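Local atomic coordinates of alpha-rhamnosidase (Dictyoglomus thermophilum, PDB entry 6I60), a protein that probably hydrolyses terminal non-reducing alpha-L-rhamnose residues from alpha-L-rhamnosides, acting as an alpha-L-rhamnosidase. Residues G219-Y223 and I548-W552; L299-Y305 and Y427-Y433; P361-V365 and V439-G443; S471-I475 and Y781-K787. All coordinates share one frame; numbering follows the deposited sequence.

Contact 1 (G219-Y223 and I548-W552); sequences GQTDY and IPPYW
Tyr-551 extends its ring toward the bend at Gln-220 and Thr-221, with the hydroxyl leading. Tyr-551 OH comes within 3.3 Å of Gln-220 CB and stands 3.0 Å from Thr-221 O. The two tyrosines cross obliquely: Tyr-223 CE2 sits at the edge of the Tyr-551 ring, near its plane, 4.4 Å from Tyr-551 CE1. A face of the Tyr-223 ring is taken up within its own segment by Thr-221 O, which lies over the ring centre, while Tyr-254 and Tyr-260 both meet this ring edge-to-face. The contact joins two loops from different domains. Residues 219-223 belong to the N-terminal rhamnosidase domain, and 548-552 lie in the loop between helices 524-535 and 559-562 of the six-hairpin glycosidase domain. A cis peptide before Pro-549 and an inverse gamma turn centred on Pro-550 shape the second loop. Pro-549 lays its ring along the opposing backbone, CG 3.7 Å from Thr-221 CA. Beside it, Asp-222 and Pro-550 meet at about a right angle. With CG anti to the backbone N (chi1 -175°), the Asp-222 carboxylate brings OD2 to 4.2 Å from Pro-550 CG, while OD1 accepts from Lys-224 N. Lys-529 of helix 524-535 bonds to Gln-220 O.

Contact 2 (L299-Y305 and Y427-Y433); sequences LYHGEIY and YEPRFTY
Leu-299 opens the contact by turning CD2 toward the second segment, where it lies at the edge of the Tyr-433 ring, 4.3 Å from Tyr-433 CD2. Its carbonyl O faces Thr-432 OG1 at 3.4 Å, at best a weak bond, and Ser-298 O competes for the same proton. Gly-302 follows with a positive phi that suits glycine, and its CA packs against the Thr-432 side chain. Glu-303 is the polar centre. Its chain runs extended beyond CG and carries the carboxylate into the bend at Pro-429 to Phe-431. There Glu-303 OE1 accepts from two successive backbone amides: Arg-430 N, nearly straight at 169° and on the syn side, and Phe-431 N at 3.2 Å, close to the C-O axis. The Glu-303 and Tyr-427 side chains approach each other from opposite directions, and Tyr-427 OH donates to Glu-303 OE2, though the position of OE2 is less certain. Tyr-305 passes alongside Tyr-427, Tyr-305 CB 3.5 Å from Tyr-427 CE1, and the ring planes lie 44° apart. At the edge of the Tyr-305 ring sits Arg-430 NH1, 3.3 Å from CE2, while Arg-430 NE makes a salt bridge with Glu-203. The arrangement is a buried carboxylate holding a loop by its backbone N-H groups, where strand 302-306 of the alpha-L-rhamnosidase N-terminal domain meets the loop between strands 425-427 and 434-436 of the concanavalin-like domain.

Contact 3 (P361-V365 and V439-G443); sequences PGTYV and VEILG
Tyr-364 and Ile-441 face each other as an antiparallel hydrogen-bonded pair, and their backbones supply both bonds between the segments. Tyr-364 N gives its hydrogen to Ile-441 O at 3.2 Å, nearly straight at 171°. In return, Ile-441 N donates to Tyr-364 O over 3.0 Å. Val-365 and Glu-440 make the neighbouring non-hydrogen-bonded pair. Here CA-H groups approach the carbonyls: Val-365 CA is 3.3 Å from Val-439 O, and Glu-440 CA is 3.6 Å from Tyr-364 O. Backbone groups of these residues find partners in the adjoining strands as well. Val-365 bonds to Trp-357 of strand 355-357, and Glu-440 and Leu-442 bond to Arg-392 and Arg-390 of strand 388-394, so strand 438-442 lies between two neighbours. Thr-363 O accepts from Ser-358 OG.

Among the side chains, Thr-363 has CG2 anti to its backbone N, which places the methyl 3.6 Å from Glu-440 CG; its OG1 stands near the methyl Leu-442 CD1. Glu-440 stretches its carboxylate past the Thr-363 methyl to Tyr-405 OH, a weak bond from OE1, and to Arg-390, a long and weak ion pair from OE2. The chemistry implies that within the concanavalin-like domain the register of these two strands is set by backbone bonds, while the side chains of Thr-363 and Glu-440 join through aliphatic carbon and the carboxylate is met, weakly, by Arg-390 of strand 388-394 and by Tyr-405.

Contact 4 (S471-I475 and Y781-K787); sequences SNELI and YKIVNQK
The start of helix 473-488 meets the C-terminal end of helix 777-784 through Asn-472, Leu-474 and Ile-475, an N-capped helix end packed against a helix exit. Asn-472 is the N-cap: OD1 accepts from Ile-475 N at 2.6 Å with an angle of 158°. Having CG anti to the backbone N (chi1 178°), Asn-472 turns the other end of the amide, ND2, toward the tyrosine at 781. The bond from Asn-472 ND2 to Tyr-781 OH is weak, 3.3 Å long, and the amide stands nearly perpendicular to the tyrosine ring. The same OH has a firmer partner in Asp-856. Asn-785 comes close too, its OD1 3.2 Å from Asn-472 ND2. Both helices belong to the six-hairpin glycosidase domain, mainly helical and an (alpha/alpha)6 barrel in this family, and helix 826-835 adds Phe-830 and Ile-834 against Ile-475 and Trp-829 against Val-784. Next to the polar group, Ile-475 crosses Val-784 and Tyr-781 at about a right angle. Its CG1 is 3.6 Å from Val-784 CG1, and its CD1 lies 3.8 Å from Tyr-781 CE1. Leu-474 points CD2 into the chain as it leaves the second helix, 3.7 Å from Asn-785 O, with the aliphatic part of Lys-787 alongside.

From the N terminus, residues 219-223 open contact 1, whose loop stays open until 548-552 and contains contacts 2 and 3 whole. Residues 299-305 open contact 2 and 361-365 open contact 3; then 427-433 and 439-443 close them in that same order, so the two cross. Contact 4 begins at 471-475, inside the loop of contact 1, and ends at 781-787 beyond it, so these two also cross. Contact 1 ties the rhamnosidase N-terminal domain to the glycosidase domain, contact 2 ties it to the concanavalin-like domain, and contacts 3 and 4 are internal to single domains. Contacts 1 and 2 touch, Gln-220 NE2 lying 4.2 Å from Leu-299 CD1.

Contact 1 (G219-Y223 and I548-W552)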
loop_
_atom_site.group_PDB
_atom_site.type_symbol
_atom_site.label_atom_id
_atom_site.label_comp_id
_atom_site.label_asym_id
_atom_site.label_seq_id
_atom_site.Cartn_x
_atom_site.Cartn_y
_atom_site.Cartn_z
ATOM N N GLY A 219 4.122 2.332 12.763
ATOM C CA GLY A 219 2.920 2.237 11.968
ATOM C C GLY A 219 1.659 2.152 12.810
ATOM O O GLY A 219 1.668 1.745 13.972
ATOM N N GLN A 220 0.549 2.547 12.195
ATOM C CA GLN A 220 -0.742 2.548 12.871
ATOM C C GLN A 220 -1.283 1.125 12.946
ATOM O O GLN A 220 -1.503 0.482 11.913
ATOM C CB GLN A 220 -1.722 3.462 12.140
ATOM C CG GLN A 220 -1.169 4.842 11.838
ATOM C CD GLN A 220 -2.191 5.740 11.173
ATOM O OE1 GLN A 220 -3.359 5.372 11.029
ATOM N NE2 GLN A 220 -1.757 6.925 10.761
ATOM N N THR A 221 -1.492 0.636 14.165
ATOM C CA THR A 221 -2.113 -0.659 14.400
ATOM C C THR A 221 -3.038 -0.539 15.600
ATOM O O THR A 221 -3.089 0.496 16.271
ATOM C CB THR A 221 -1.076 -1.762 14.655
ATOM O OG1 THR A 221 -0.078 -1.283 15.565
ATOM C CG2 THR A 221 -0.415 -2.192 13.356
ATOM N N ASP A 222 -3.778 -1.609 15.867
ATOM C CA ASP A 222 -4.555 -1.701 17.100
ATOM C C ASP A 222 -3.578 -1.898 18.252
ATOM O O ASP A 222 -3.151 -3.021 18.537
ATOM C CB ASP A 222 -5.562 -2.842 17.019
ATOM C CG ASP A 222 -6.475 -2.900 18.229
ATOM O OD1 ASP A 222 -6.222 -2.159 19.203
ATOM O OD2 ASP A 222 -7.446 -3.687 18.206
ATOM N N TYR A 223 -3.211 -0.797 18.916
ATOM C CA TYR A 223 -2.168 -0.850 19.937
ATOM C C TYR A 223 -2.554 -1.730 21.118
ATOM O O TYR A 223 -1.672 -2.161 21.869
ATOM C CB TYR A 223 -1.833 0.565 20.417
ATOM C CG TYR A 223 -1.429 1.511 19.306
ATOM C CD1 TYR A 223 -0.206 1.377 18.660
ATOM C CD2 TYR A 223 -2.274 2.537 18.899
ATOM C CE1 TYR A 223 0.165 2.239 17.641
ATOM C CE2 TYR A 223 -1.912 3.404 17.881
ATOM C CZ TYR A 223 -0.692 3.249 17.256
ATOM O OH TYR A 223 -0.330 4.110 16.243
ATOM N N ILE A 548 -10.085 -0.836 9.333
ATOM C CA ILE A 548 -9.034 -1.603 9.996
ATOM C C ILE A 548 -7.746 -0.790 9.932
ATOM O O ILE A 548 -7.325 -0.398 8.833
ATOM C CB ILE A 548 -8.843 -2.988 9.352
ATOM C CG1 ILE A 548 -10.173 -3.739 9.252
ATOM C CG2 ILE A 548 -7.827 -3.800 10.136
ATOM C CD1 ILE A 548 -10.679 -4.272 10.562
ATOM N N PRO A 549 -7.082 -0.505 11.066
ATOM C CA PRO A 549 -7.435 -0.867 12.446
ATOM C C PRO A 549 -8.733 -0.221 12.926
ATOM O O PRO A 549 -9.080 0.867 12.464
ATOM C CB PRO A 549 -6.242 -0.350 13.260
ATOM C CG PRO A 549 -5.134 -0.209 12.279
ATOM C CD PRO A 549 -5.793 0.200 11.005
ATOM N N PRO A 550 -9.439 -0.883 13.844
ATOM C CA PRO A 550 -10.781 -0.424 14.247
ATOM C C PRO A 550 -10.743 0.713 15.264
ATOM O O PRO A 550 -11.264 0.607 16.377
ATOM C CB PRO A 550 -11.402 -1.703 14.820
ATOM C CG PRO A 550 -10.244 -2.442 15.396
ATOM C CD PRO A 550 -9.051 -2.130 14.527
ATOM N N TYR A 551 -10.113 1.827 14.880
ATOM C CA TYR A 551 -10.237 3.042 15.679
ATOM C C TYR A 551 -11.693 3.485 15.750
ATOM O O TYR A 551 -12.156 3.971 16.788
ATOM C CB TYR A 551 -9.356 4.148 15.100
ATOM C CG TYR A 551 -7.912 3.740 14.909
ATOM C CD1 TYR A 551 -7.094 3.481 16.002
ATOM C CD2 TYR A 551 -7.368 3.610 13.638
ATOM C CE1 TYR A 551 -5.773 3.106 15.833
ATOM C CE2 TYR A 551 -6.048 3.233 13.458
ATOM C CZ TYR A 551 -5.256 2.985 14.559
ATOM O OH TYR A 551 -3.943 2.613 14.386
ATOM N N TRP A 552 -12.425 3.324 14.651
ATOM C CA TRP A 552 -13.877 3.414 14.637
ATOM C C TRP A 552 -14.431 1.995 14.591
ATOM O O TRP A 552 -14.175 1.258 13.632
ATOM C CB TRP A 552 -14.372 4.217 13.435
ATOM C CG TRP A 552 -14.010 5.671 13.448
ATOM C CD1 TRP A 552 -13.450 6.372 14.475
ATOM C CD2 TRP A 552 -14.187 6.603 12.376
ATOM N NE1 TRP A 552 -13.267 7.685 14.109
ATOM C CE2 TRP A 552 -13.712 7.852 12.824
ATOM C CE3 TRP A 552 -14.703 6.503 11.080
ATOM C CZ2 TRP A 552 -13.738 8.992 12.022
ATOM C CZ3 TRP A 552 -14.728 7.635 10.286
ATOM C CH2 TRP A 552 -14.248 8.863 10.760
#

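Contact 2 (L299-Y305 and Y427-Y433)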
loop_
_atom_site.group_PDB
_atom_site.type_symbol
_atom_site.label_atom_id
_atom_site.label_comp_id
_atom_site.label_asym_id
_atom_site.label_seq_id
_atom_site.Cartn_x
_atom_site.Cartn_y
_atom_site.Cartn_z
ATOM N N LEU A 299 -2.766 14.490 14.297
ATOM C CA LEU A 299 -2.732 14.163 12.875
ATOM C C LEU A 299 -3.776 14.948 12.093
ATOM O O LEU A 299 -3.556 15.276 10.923
ATOM C CB LEU A 299 -2.942 12.662 12.674
ATOM C CG LEU A 299 -1.893 11.730 13.279
ATOM C CD1 LEU A 299 -2.340 10.279 13.178
ATOM C CD2 LEU A 299 -0.552 11.929 12.599
ATOM N N TYR A 300 -4.917 15.259 12.716
ATOM C CA TYR A 300 -5.976 15.971 12.010
ATOM C C TYR A 300 -5.774 17.479 12.062
ATOM O O TYR A 300 -6.084 18.183 11.094
ATOM C CB TYR A 300 -7.345 15.621 12.600
ATOM C CG TYR A 300 -7.803 14.199 12.364
ATOM C CD1 TYR A 300 -8.818 13.646 13.136
ATOM C CD2 TYR A 300 -7.231 13.414 11.373
ATOM C CE1 TYR A 300 -9.246 12.350 12.932
ATOM C CE2 TYR A 300 -7.654 12.114 11.159
ATOM C CZ TYR A 300 -8.661 11.588 11.943
ATOM O OH TYR A 300 -9.086 10.296 11.739
ATOM N N HIS A 301 -5.260 17.993 13.180
ATOM C CA HIS A 301 -5.273 19.424 13.445
ATOM C C HIS A 301 -3.906 20.090 13.374
ATOM O O HIS A 301 -3.839 21.322 13.419
ATOM C CB HIS A 301 -5.893 19.689 14.821
ATOM C CG HIS A 301 -7.196 18.984 15.035
ATOM N ND1 HIS A 301 -8.340 19.305 14.338
ATOM C CD2 HIS A 301 -7.533 17.966 15.863
ATOM C CE1 HIS A 301 -9.328 18.520 14.729
ATOM N NE2 HIS A 301 -8.864 17.698 15.654
ATOM N N GLY A 302 -2.826 19.329 13.268
ATOM C CA GLY A 302 -1.513 19.911 13.091
ATOM C C GLY A 302 -0.689 19.910 14.361
ATOM O O GLY A 302 -0.992 19.239 15.353
ATOM N N GLU A 303 0.387 20.694 14.318
ATOM C CA GLU A 303 1.360 20.748 15.398
ATOM C C GLU A 303 1.772 22.193 15.634
ATOM O O GLU A 303 1.869 22.981 14.690
ATOM C CB GLU A 303 2.589 19.876 15.077
ATOM C CG GLU A 303 3.913 20.377 15.640
ATOM C CD GLU A 303 5.112 19.885 14.845
ATOM O OE1 GLU A 303 5.168 18.675 14.542
ATOM O OE2 GLU A 303 5.999 20.707 14.522
ATOM N N ILE A 304 2.001 22.537 16.901
ATOM C CA ILE A 304 2.459 23.863 17.299
ATOM C C ILE A 304 3.868 23.737 17.859
ATOM O O ILE A 304 4.114 22.922 18.757
ATOM C CB ILE A 304 1.510 24.498 18.328
ATOM C CG1 ILE A 304 0.116 24.681 17.726
ATOM C CG2 ILE A 304 2.062 25.823 18.819
ATOM C CD1 ILE A 304 -0.999 24.430 18.707
ATOM N N TYR A 305 4.791 24.542 17.332
ATOM C CA TYR A 305 6.196 24.523 17.732
ATOM C C TYR A 305 6.579 25.910 18.232
ATOM O O TYR A 305 6.693 26.852 17.439
ATOM C CB TYR A 305 7.086 24.096 16.565
ATOM C CG TYR A 305 8.523 23.789 16.937
ATOM C CD1 TYR A 305 9.440 24.810 17.164
ATOM C CD2 TYR A 305 8.967 22.478 17.044
ATOM C CE1 TYR A 305 10.751 24.532 17.497
ATOM C CE2 TYR A 305 10.276 22.191 17.375
ATOM C CZ TYR A 305 11.164 23.222 17.600
ATOM O OH TYR A 305 12.470 22.943 17.933
ATOM N N TYR A 427 11.501 25.268 9.988
ATOM C CA TYR A 427 10.545 24.470 10.743
ATOM C C TYR A 427 9.795 23.527 9.816
ATOM O O TYR A 427 9.332 23.938 8.747
ATOM C CB TYR A 427 9.547 25.359 11.493
ATOM C CG TYR A 427 8.305 24.612 11.924
ATOM C CD1 TYR A 427 8.370 23.628 12.901
ATOM C CD2 TYR A 427 7.073 24.877 11.344
ATOM C CE1 TYR A 427 7.244 22.935 13.293
ATOM C CE2 TYR A 427 5.940 24.190 11.732
ATOM C CZ TYR A 427 6.031 23.220 12.708
ATOM O OH TYR A 427 4.908 22.530 13.100
ATOM N N GLU A 428 9.682 22.266 10.235
ATOM C CA GLU A 428 8.793 21.284 9.637
ATOM C C GLU A 428 8.041 20.561 10.746
ATOM O O GLU A 428 8.624 20.253 11.794
ATOM C CB GLU A 428 9.549 20.251 8.782
ATOM C CG GLU A 428 10.866 20.722 8.190
ATOM C CD GLU A 428 11.583 19.618 7.427
ATOM O OE1 GLU A 428 12.832 19.577 7.466
ATOM O OE2 GLU A 428 10.897 18.786 6.794
ATOM N N PRO A 429 6.753 20.290 10.556
ATOM C CA PRO A 429 6.022 19.492 11.545
ATOM C C PRO A 429 6.518 18.054 11.564
ATOM O O PRO A 429 6.952 17.506 10.547
ATOM C CB PRO A 429 4.566 19.574 11.067
ATOM C CG PRO A 429 4.528 20.726 10.109
ATOM C CD PRO A 429 5.880 20.777 9.480
ATOM N N ARG A 430 6.446 17.442 12.746
ATOM C CA ARG A 430 6.950 16.092 12.953
ATOM C C ARG A 430 5.902 15.099 13.432
ATOM O O ARG A 430 6.144 13.890 13.345
ATOM C CB ARG A 430 8.104 16.104 13.968
ATOM C CG ARG A 430 7.809 16.950 15.189
ATOM C CD ARG A 430 8.753 16.647 16.343
ATOM N NE ARG A 430 10.135 17.043 16.072
ATOM C CZ ARG A 430 10.548 18.296 15.894
ATOM N NH1 ARG A 430 9.693 19.309 15.947
ATOM N NH2 ARG A 430 11.831 18.537 15.660
ATOM N N PHE A 431 4.757 15.563 13.931
ATOM C CA PHE A 431 3.741 14.690 14.507
ATOM C C PHE A 431 2.383 14.878 13.836
ATOM O O PHE A 431 1.342 14.737 14.480
ATOM C CB PHE A 431 3.629 14.919 16.014
ATOM C CG PHE A 431 4.847 14.492 16.785
ATOM C CD1 PHE A 431 5.465 13.282 16.514
ATOM C CD2 PHE A 431 5.372 15.301 17.779
ATOM C CE1 PHE A 431 6.587 12.886 17.223
ATOM C CE2 PHE A 431 6.493 14.910 18.493
ATOM C CZ PHE A 431 7.102 13.701 18.213
ATOM N N THR A 432 2.383 15.188 12.543
ATOM C CA THR A 432 1.145 15.393 11.800
ATOM C C THR A 432 1.444 15.289 10.311
ATOM O O THR A 432 2.602 15.240 9.890
ATOM C CB THR A 432 0.512 16.749 12.128
ATOM O OG1 THR A 432 -0.630 16.965 11.287
ATOM C CG2 THR A 432 1.514 17.867 11.902
ATOM N N TYR A 433 0.375 15.255 9.519
ATOM C CA TYR A 433 0.493 15.335 8.070
ATOM C C TYR A 433 -0.834 15.813 7.501
ATOM O O TYR A 433 -1.892 15.604 8.100
ATOM C CB TYR A 433 0.912 13.990 7.456
ATOM C CG TYR A 433 -0.194 12.968 7.298
ATOM C CD1 TYR A 433 -0.897 12.856 6.105
ATOM C CD2 TYR A 433 -0.516 12.097 8.331
ATOM C CE1 TYR A 433 -1.898 11.918 5.951
ATOM C CE2 TYR A 433 -1.518 11.153 8.185
ATOM C CZ TYR A 433 -2.205 11.068 6.992
ATOM O OH TYR A 433 -3.203 10.134 6.835
#

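Contact 3 (P361-V365 and V439-G443)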
loop_
_atom_site.group_PDB
_atom_site.type_symbol
_atom_site.label_atom_id
_atom_site.label_comp_id
_atom_site.label_asym_id
_atom_site.label_seq_id
_atom_site.Cartn_x
_atom_site.Cartn_y
_atom_site.Cartn_z
ATOM N N PRO A 361 -4.246 41.259 2.539
ATOM C CA PRO A 361 -2.963 41.794 3.018
ATOM C C PRO A 361 -2.370 40.946 4.135
ATOM O O PRO A 361 -3.065 40.528 5.063
ATOM C CB PRO A 361 -3.330 43.199 3.509
ATOM C CG PRO A 361 -4.559 43.559 2.739
ATOM C CD PRO A 361 -5.314 42.273 2.569
ATOM N N GLY A 362 -1.065 40.693 4.032
ATOM C CA GLY A 362 -0.368 39.845 4.973
ATOM C C GLY A 362 -0.565 38.360 4.766
ATOM O O GLY A 362 0.177 37.565 5.358
ATOM N N THR A 363 -1.533 37.959 3.948
ATOM C CA THR A 363 -1.814 36.558 3.667
ATOM C C THR A 363 -1.207 36.200 2.315
ATOM O O THR A 363 -1.506 36.847 1.306
ATOM C CB THR A 363 -3.320 36.299 3.666
ATOM O OG1 THR A 363 -3.887 36.745 4.905
ATOM C CG2 THR A 363 -3.614 34.820 3.478
ATOM N N TYR A 364 -0.359 35.173 2.296
ATOM C CA TYR A 364 0.312 34.725 1.083
ATOM C C TYR A 364 -0.019 33.261 0.832
ATOM O O TYR A 364 0.125 32.423 1.730
ATOM C CB TYR A 364 1.824 34.937 1.188
ATOM C CG TYR A 364 2.195 36.399 1.259
ATOM C CD1 TYR A 364 2.292 37.052 2.481
ATOM C CD2 TYR A 364 2.420 37.134 0.102
ATOM C CE1 TYR A 364 2.616 38.394 2.550
ATOM C CE2 TYR A 364 2.747 38.476 0.160
ATOM C CZ TYR A 364 2.841 39.101 1.387
ATOM O OH TYR A 364 3.164 40.436 1.445
ATOM N N VAL A 365 -0.459 32.959 -0.387
ATOM C CA VAL A 365 -0.947 31.636 -0.759
ATOM C C VAL A 365 0.012 31.020 -1.768
ATOM O O VAL A 365 0.405 31.676 -2.741
ATOM C CB VAL A 365 -2.369 31.707 -1.336
ATOM C CG1 VAL A 365 -2.736 30.387 -1.985
ATOM C CG2 VAL A 365 -3.364 32.080 -0.250
ATOM N N VAL A 439 -1.201 26.198 0.071
ATOM C CA VAL A 439 -0.729 26.499 1.417
ATOM C C VAL A 439 -0.911 27.989 1.662
ATOM O O VAL A 439 -0.522 28.812 0.827
ATOM C CB VAL A 439 0.747 26.093 1.605
ATOM C CG1 VAL A 439 1.411 26.942 2.679
ATOM C CG2 VAL A 439 0.851 24.617 1.950
ATOM N N GLU A 440 -1.509 28.337 2.799
ATOM C CA GLU A 440 -1.675 29.723 3.213
ATOM C C GLU A 440 -0.804 29.990 4.432
ATOM O O GLU A 440 -0.827 29.216 5.394
ATOM C CB GLU A 440 -3.140 30.032 3.529
ATOM C CG GLU A 440 -3.340 31.329 4.293
ATOM C CD GLU A 440 -4.718 31.437 4.906
ATOM O OE1 GLU A 440 -5.706 31.476 4.143
ATOM O OE2 GLU A 440 -4.814 31.486 6.151
ATOM N N ILE A 441 -0.040 31.077 4.391
ATOM C CA ILE A 441 0.849 31.462 5.483
ATOM C C ILE A 441 0.503 32.881 5.906
ATOM O O ILE A 441 0.542 33.807 5.087
ATOM C CB ILE A 441 2.329 31.357 5.085
ATOM C CG1 ILE A 441 2.650 29.943 4.604
ATOM C CG2 ILE A 441 3.226 31.748 6.254
ATOM C CD1 ILE A 441 3.519 29.913 3.379
ATOM N N LEU A 442 0.169 33.050 7.182
ATOM C CA LEU A 442 -0.123 34.355 7.756
ATOM C C LEU A 442 0.895 34.649 8.844
ATOM O O LEU A 442 1.183 33.786 9.680
ATOM C CB LEU A 442 -1.544 34.406 8.325
ATOM C CG LEU A 442 -1.938 35.724 8.996
ATOM C CD1 LEU A 442 -2.777 36.578 8.054
ATOM C CD2 LEU A 442 -2.675 35.477 10.307
ATOM N N GLY A 443 1.441 35.860 8.828
ATOM C CA GLY A 443 2.400 36.278 9.826
ATOM C C GLY A 443 3.854 36.151 9.433
ATOM O O GLY A 443 4.719 36.222 10.314
#

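Contact 4 (S471-I475 and Y781-K787)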
loop_
_atom_site.group_PDB
_atom_site.type_symbol
_atom_site.label_atom_id
_atom_site.label_comp_id
_atom_site.label_asym_id
_atom_site.label_seq_id
_atom_site.Cartn_x
_atom_site.Cartn_y
_atom_site.Cartn_z
ATOM N N SER A 471 -0.651 6.161 -25.925
ATOM C CA SER A 471 -0.764 7.148 -26.991
ATOM C C SER A 471 -1.835 8.187 -26.681
ATOM O O SER A 471 -1.791 9.292 -27.232
ATOM C CB SER A 471 -1.063 6.451 -28.320
ATOM O OG SER A 471 -1.872 7.255 -29.159
ATOM N N ASN A 472 -2.784 7.856 -25.809
ATOM C CA ASN A 472 -3.825 8.779 -25.374
ATOM C C ASN A 472 -3.318 9.544 -24.155
ATOM O O ASN A 472 -2.971 8.935 -23.137
ATOM C CB ASN A 472 -5.110 8.010 -25.056
ATOM C CG ASN A 472 -6.233 8.902 -24.551
ATOM O OD1 ASN A 472 -6.157 9.458 -23.457
ATOM N ND2 ASN A 472 -7.294 9.019 -25.341
ATOM N N GLU A 473 -3.270 10.874 -24.259
ATOM C CA GLU A 473 -2.741 11.677 -23.161
ATOM C C GLU A 473 -3.735 11.809 -22.015
ATOM O O GLU A 473 -3.321 11.941 -20.857
ATOM C CB GLU A 473 -2.333 13.064 -23.664
ATOM C CG GLU A 473 -1.555 13.895 -22.649
ATOM C CD GLU A 473 -0.229 13.262 -22.256
ATOM O OE1 GLU A 473 0.275 13.576 -21.156
ATOM O OE2 GLU A 473 0.309 12.456 -23.044
ATOM N N LEU A 474 -5.036 11.777 -22.310
ATOM C CA LEU A 474 -6.032 11.815 -21.244
ATOM C C LEU A 474 -5.921 10.586 -20.350
ATOM O O LEU A 474 -6.058 10.684 -19.125
ATOM C CB LEU A 474 -7.436 11.924 -21.839
ATOM C CG LEU A 474 -8.609 11.654 -20.893
ATOM C CD1 LEU A 474 -8.759 12.784 -19.889
ATOM C CD2 LEU A 474 -9.897 11.458 -21.673
ATOM N N ILE A 475 -5.664 9.419 -20.946
ATOM C CA ILE A 475 -5.437 8.212 -20.157
ATOM C C ILE A 475 -4.167 8.351 -19.326
ATOM O O ILE A 475 -4.122 7.937 -18.160
ATOM C CB ILE A 475 -5.387 6.978 -21.077
ATOM C CG1 ILE A 475 -6.762 6.718 -21.693
ATOM C CG2 ILE A 475 -4.915 5.751 -20.316
ATOM C CD1 ILE A 475 -6.795 5.528 -22.624
ATOM N N TYR A 781 -13.263 1.536 -24.024
ATOM C CA TYR A 781 -12.352 2.625 -24.354
ATOM C C TYR A 781 -13.104 3.937 -24.543
ATOM O O TYR A 781 -12.625 4.999 -24.129
ATOM C CB TYR A 781 -11.552 2.279 -25.608
ATOM C CG TYR A 781 -10.581 3.356 -26.033
ATOM C CD1 TYR A 781 -9.332 3.463 -25.438
ATOM C CD2 TYR A 781 -10.913 4.266 -27.028
ATOM C CE1 TYR A 781 -8.440 4.446 -25.821
ATOM C CE2 TYR A 781 -10.029 5.255 -27.417
ATOM C CZ TYR A 781 -8.792 5.339 -26.812
ATOM O OH TYR A 781 -7.904 6.319 -27.192
ATOM N N LYS A 782 -14.284 3.885 -25.169
ATOM C CA LYS A 782 -15.071 5.098 -25.362
ATOM C C LYS A 782 -15.575 5.654 -24.038
ATOM O O LYS A 782 -15.795 6.864 -23.919
ATOM C CB LYS A 782 -16.241 4.826 -26.306
ATOM C CG LYS A 782 -15.877 4.906 -27.783
ATOM C CD LYS A 782 -17.093 5.218 -28.645
ATOM C CE LYS A 782 -17.584 6.639 -28.414
ATOM N NZ LYS A 782 -18.038 7.284 -29.678
ATOM N N ILE A 783 -15.766 4.790 -23.039
ATOM C CA ILE A 783 -16.142 5.263 -21.712
ATOM C C ILE A 783 -14.981 6.010 -21.069
ATOM O O ILE A 783 -15.166 7.079 -20.474
ATOM C CB ILE A 783 -16.609 4.080 -20.844
ATOM C CG1 ILE A 783 -17.976 3.580 -21.314
ATOM C CG2 ILE A 783 -16.664 4.473 -19.378
ATOM C CD1 ILE A 783 -18.245 2.129 -20.973
ATOM N N VAL A 784 -13.767 5.470 -21.193
ATOM C CA VAL A 784 -12.601 6.085 -20.569
ATOM C C VAL A 784 -12.274 7.419 -21.232
ATOM O O VAL A 784 -11.932 8.396 -20.554
ATOM C CB VAL A 784 -11.408 5.111 -20.617
ATOM C CG1 VAL A 784 -10.090 5.863 -20.638
ATOM C CG2 VAL A 784 -11.459 4.155 -19.434
ATOM N N ASN A 785 -12.399 7.489 -22.559
ATOM C CA ASN A 785 -12.051 8.690 -23.314
ATOM C C ASN A 785 -13.044 9.833 -23.122
ATOM O O ASN A 785 -12.874 10.883 -23.753
ATOM C CB ASN A 785 -11.937 8.347 -24.803
ATOM C CG ASN A 785 -10.975 9.264 -25.547
ATOM O OD1 ASN A 785 -10.318 8.844 -26.500
ATOM N ND2 ASN A 785 -10.896 10.520 -25.121
ATOM N N GLN A 786 -14.060 9.674 -22.280
ATOM C CA GLN A 786 -15.033 10.734 -22.067
ATOM C C GLN A 786 -14.440 11.849 -21.215
ATOM O O GLN A 786 -13.716 11.597 -20.247
ATOM C CB GLN A 786 -16.291 10.178 -21.402
ATOM C CG GLN A 786 -17.185 9.396 -22.349
ATOM C CD GLN A 786 -17.454 10.135 -23.648
ATOM O OE1 GLN A 786 -16.979 9.734 -24.712
ATOM N NE2 GLN A 786 -18.222 11.217 -23.568
ATOM N N LYS A 787 -14.746 13.091 -21.589
ATOM C CA LYS A 787 -14.322 14.270 -20.846
ATOM C C LYS A 787 -15.490 14.990 -20.186
ATOM O O LYS A 787 -15.307 16.082 -19.639
ATOM C CB LYS A 787 -13.565 15.232 -21.764
ATOM C CG LYS A 787 -12.060 15.023 -21.782
ATOM C CD LYS A 787 -11.385 15.976 -22.756
ATOM C CE LYS A 787 -10.750 15.227 -23.917
ATOM N NZ LYS A 787 -9.504 15.896 -24.389
#